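Local coordinates for uncharacterized CBS domain-containing protein (Corynebacterium glutamicum, PDB 2P3H) that is of unknown function but, as the CorC_HlyC transporter-associated domain of a putative membrane protein, may bind flavin adenine dinucleotide, at residues 20-25 against 36-41. Residues are numbered along the deposited sequence; the frame is centred on the assembly and turned at random.
Sequences TPLDEV and GDYETI
Leu-22 reaches across to the 36-41 segment with both of its methyl groups, each meeting a different kind of surface. Leu-22 CD1 comes to the edge of the Tyr-38 ring, near its plane, 3.4 Å from Tyr-38 CD1, so the aromatic rim rather than a face receives the methyl. Leu-22 CD2 turns the other way, 3.8 Å from Ile-41 CA and 4.1 Å from the Ile-41 CD1 methyl. Leu-22 CG, anti to the carbonyl carbon (chi1 -76°), rests against the opposing backbone, 3.7 Å from Thr-40 C, and its two methyls diverge toward tyrosine and isoleucine, a place suited to a branched apolar chain. Tyr-38 is further confined by Gly-36, whose CA lies 3.4 Å above the ring plane, offset toward the rim; lacking a side chain, the glycine can lie this close.

The backbones themselves form a single antiparallel beta bridge, with Pro-21 and Thr-40 as a non-hydrogen-bonded pair. Flanking it, Leu-22 N donates to Glu-39 O at 2.9 Å, while Ile-41 N donates to Thr-20 O at 2.9 Å. Pro-21 suits its place because neither bond needs its N, and proline is well tolerated at a helix start.

Both bridge residues are N-caps: Pro-21 precedes helix 22-29 and Thr-40 precedes helix 41-49, where Thr-40 OG1 accepts from Gly-43 N. The bridge thus ties the two helix starts together. Leu-44 of helix 41-49 packs on both Leu-22 and Tyr-38, whereas Val-25 and Ile-41 turn to the antiparallel sheet, meeting Ile-16 of strand 13-17 and, on strand 92-100, Leu-98 and Leu-96 respectively.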
ATOM      1  N   THR A  20       7.928  -3.894   5.277  1.00 32.69           N
ATOM      2  CA  THR A  20       7.012  -5.018   5.103  1.00 32.69           C
ATOM      3  C   THR A  20       7.047  -5.555   3.665  1.00 32.33           C
ATOM      4  O   THR A  20       6.868  -4.791   2.723  1.00 33.13           O
ATOM      5  CB  THR A  20       5.574  -4.600   5.448  1.00 31.54           C
ATOM      6  OG1 THR A  20       5.529  -4.091   6.794  1.00 33.78           O
ATOM      7  CG2 THR A  20       4.633  -5.804   5.340  1.00 31.14           C
ATOM      8  N   PRO A  21       7.274  -6.865   3.504  1.00 32.99           N
ATOM      9  CA  PRO A  21       7.281  -7.452   2.163  1.00 32.98           C
ATOM     10  C   PRO A  21       5.945  -7.246   1.478  1.00 32.88           C
ATOM     11  O   PRO A  21       4.891  -7.344   2.127  1.00 32.91           O
ATOM     12  CB  PRO A  21       7.524  -8.935   2.450  1.00 32.62           C
ATOM     13  CG  PRO A  21       8.344  -8.920   3.776  1.00 33.78           C
ATOM     14  CD  PRO A  21       7.612  -7.871   4.546  1.00 33.25           C
ATOM     15  N   LEU A  22       5.975  -6.942   0.184  1.00 33.22           N
ATOM     16  CA  LEU A  22       4.741  -6.698  -0.542  1.00 34.48           C
ATOM     17  C   LEU A  22       3.786  -7.876  -0.556  1.00 34.36           C
ATOM     18  O   LEU A  22       2.576  -7.682  -0.450  1.00 34.70           O
ATOM     19  CB  LEU A  22       5.035  -6.245  -1.982  1.00 34.15           C
ATOM     20  CG  LEU A  22       5.502  -4.792  -2.002  1.00 36.82           C
ATOM     21  CD1 LEU A  22       6.069  -4.430  -3.362  1.00 37.17           C
ATOM     22  CD2 LEU A  22       4.368  -3.823  -1.609  1.00 38.33           C
ATOM     23  N   ASP A  23       4.293  -9.101  -0.680  1.00 34.72           N
ATOM     24  CA  ASP A  23       3.335 -10.227  -0.646  1.00 35.14           C
ATOM     25  C   ASP A  23       2.502 -10.271   0.641  1.00 34.30           C
ATOM     26  O   ASP A  23       1.340 -10.653   0.603  1.00 33.76           O
ATOM     27  CB  ASP A  23       3.986 -11.586  -0.999  1.00 35.82           C
ATOM     28  CG  ASP A  23       5.071 -12.009  -0.030  1.00 39.14           C
ATOM     29  OD1 ASP A  23       5.576 -11.196   0.779  1.00 41.82           O
ATOM     30  OD2 ASP A  23       5.438 -13.202  -0.092  1.00 43.62           O
ATOM     31  N   GLU A  24       3.139  -9.893   1.751  0.50 34.44           N
ATOM     32  CA  GLU A  24       2.543  -9.824   3.082  0.50 34.44           C
ATOM     33  C   GLU A  24       1.433  -8.768   3.140  0.50 34.08           C
ATOM     34  O   GLU A  24       0.333  -9.030   3.638  0.50 34.03           O
ATOM     35  CB  GLU A  24       3.655  -9.496   4.089  0.50 35.28           C
ATOM     36  CG  GLU A  24       3.423  -9.957   5.513  0.50 37.31           C
ATOM     37  CD  GLU A  24       4.730 -10.199   6.261  0.50 39.71           C
ATOM     38  OE1 GLU A  24       5.495 -11.114   5.865  0.50 41.65           O
ATOM     39  OE2 GLU A  24       4.992  -9.476   7.253  0.50 39.80           O
ATOM     40  N   VAL A  25       1.732  -7.583   2.620  1.00 33.10           N
ATOM     41  CA  VAL A  25       0.742  -6.494   2.510  1.00 32.36           C
ATOM     42  C   VAL A  25      -0.452  -6.961   1.658  1.00 32.24           C
ATOM     43  O   VAL A  25      -1.610  -6.718   2.008  1.00 32.36           O
ATOM     44  CB  VAL A  25       1.357  -5.205   1.897  1.00 32.50           C
ATOM     45  CG1 VAL A  25       0.279  -4.119   1.741  1.00 31.48           C
ATOM     46  CG2 VAL A  25       2.513  -4.680   2.784  1.00 32.13           C
ATOM     47  N   GLY A  36       7.012  -4.203  -9.565  1.00 38.09           N
ATOM     48  CA  GLY A  36       8.054  -3.403 -10.182  1.00 37.70           C
ATOM     49  C   GLY A  36       9.397  -3.756  -9.616  1.00 38.05           C
ATOM     50  O   GLY A  36       9.593  -4.850  -9.087  1.00 37.90           O
ATOM     51  N   ASP A  37      10.334  -2.825  -9.726  1.00 37.86           N
ATOM     52  CA  ASP A  37      11.683  -3.050  -9.241  1.00 38.25           C
ATOM     53  C   ASP A  37      11.738  -2.724  -7.749  1.00 37.37           C
ATOM     54  O   ASP A  37      12.370  -1.741  -7.334  1.00 37.74           O
ATOM     55  CB  ASP A  37      12.664  -2.194 -10.049  1.00 38.17           C
ATOM     56  CG  ASP A  37      14.121  -2.521  -9.762  1.00 41.06           C
ATOM     57  OD1 ASP A  37      14.423  -3.597  -9.190  1.00 41.65           O
ATOM     58  OD2 ASP A  37      14.976  -1.679 -10.123  1.00 43.73           O
ATOM     59  N   TYR A  38      11.066  -3.546  -6.941  1.00 35.76           N
ATOM     60  CA  TYR A  38      10.989  -3.343  -5.490  1.00 35.23           C
ATOM     61  C   TYR A  38      10.325  -4.559  -4.868  1.00 34.66           C
ATOM     62  O   TYR A  38       9.646  -5.321  -5.581  1.00 34.75           O
ATOM     63  CB  TYR A  38      10.197  -2.061  -5.143  1.00 35.96           C
ATOM     64  CG  TYR A  38       8.932  -1.896  -5.960  1.00 35.45           C
ATOM     65  CD1 TYR A  38       7.802  -2.648  -5.669  1.00 36.36           C
ATOM     66  CD2 TYR A  38       8.884  -1.012  -7.051  1.00 36.11           C
ATOM     67  CE1 TYR A  38       6.633  -2.525  -6.434  1.00 35.19           C
ATOM     68  CE2 TYR A  38       7.711  -0.874  -7.822  1.00 36.70           C
ATOM     69  CZ  TYR A  38       6.594  -1.644  -7.499  1.00 38.18           C
ATOM     70  OH  TYR A  38       5.425  -1.538  -8.223  1.00 37.00           O
ATOM     71  N   GLU A  39      10.514  -4.746  -3.562  1.00 33.84           N
ATOM     72  CA  GLU A  39       9.936  -5.909  -2.883  0.50 33.58           C
ATOM     73  C   GLU A  39       9.281  -5.576  -1.542  1.00 33.45           C
ATOM     74  O   GLU A  39       8.582  -6.419  -0.970  1.00 34.10           O
ATOM     75  CB  GLU A  39      10.971  -7.039  -2.731  0.50 33.77           C
ATOM     76  CG  GLU A  39      12.098  -6.734  -1.769  0.50 31.80           C
ATOM     77  CD  GLU A  39      13.107  -7.866  -1.646  0.50 34.05           C
ATOM     78  OE1 GLU A  39      13.496  -8.451  -2.678  0.50 32.49           O
ATOM     79  OE2 GLU A  39      13.521  -8.151  -0.501  0.50 33.23           O
ATOM     80  N   THR A  40       9.458  -4.349  -1.057  1.00 33.11           N
ATOM     81  CA  THR A  40       8.813  -3.917   0.188  1.00 32.19           C
ATOM     82  C   THR A  40       7.859  -2.773  -0.053  1.00 32.25           C
ATOM     83  O   THR A  40       7.938  -2.087  -1.084  1.00 31.21           O
ATOM     84  CB  THR A  40       9.806  -3.448   1.302  1.00 32.97           C
ATOM     85  OG1 THR A  40      10.411  -2.196   0.948  1.00 32.95           O
ATOM     86  CG2 THR A  40      10.877  -4.494   1.602  1.00 34.43           C
ATOM     87  N   ILE A  41       6.988  -2.551   0.926  1.00 32.05           N
ATOM     88  CA  ILE A  41       6.040  -1.431   0.839  1.00 32.69           C
ATOM     89  C   ILE A  41       6.758  -0.090   0.568  1.00 33.12           C
ATOM     90  O   ILE A  41       6.326   0.678  -0.305  1.00 33.34           O
ATOM     91  CB  ILE A  41       5.070  -1.392   2.063  1.00 32.98           C
ATOM     92  CG1 ILE A  41       3.970  -0.352   1.839  1.00 32.40           C
ATOM     93  CG2 ILE A  41       5.808  -1.084   3.357  1.00 33.10           C
ATOM     94  CD1 ILE A  41       3.112  -0.580   0.510  1.00 34.52           C
TER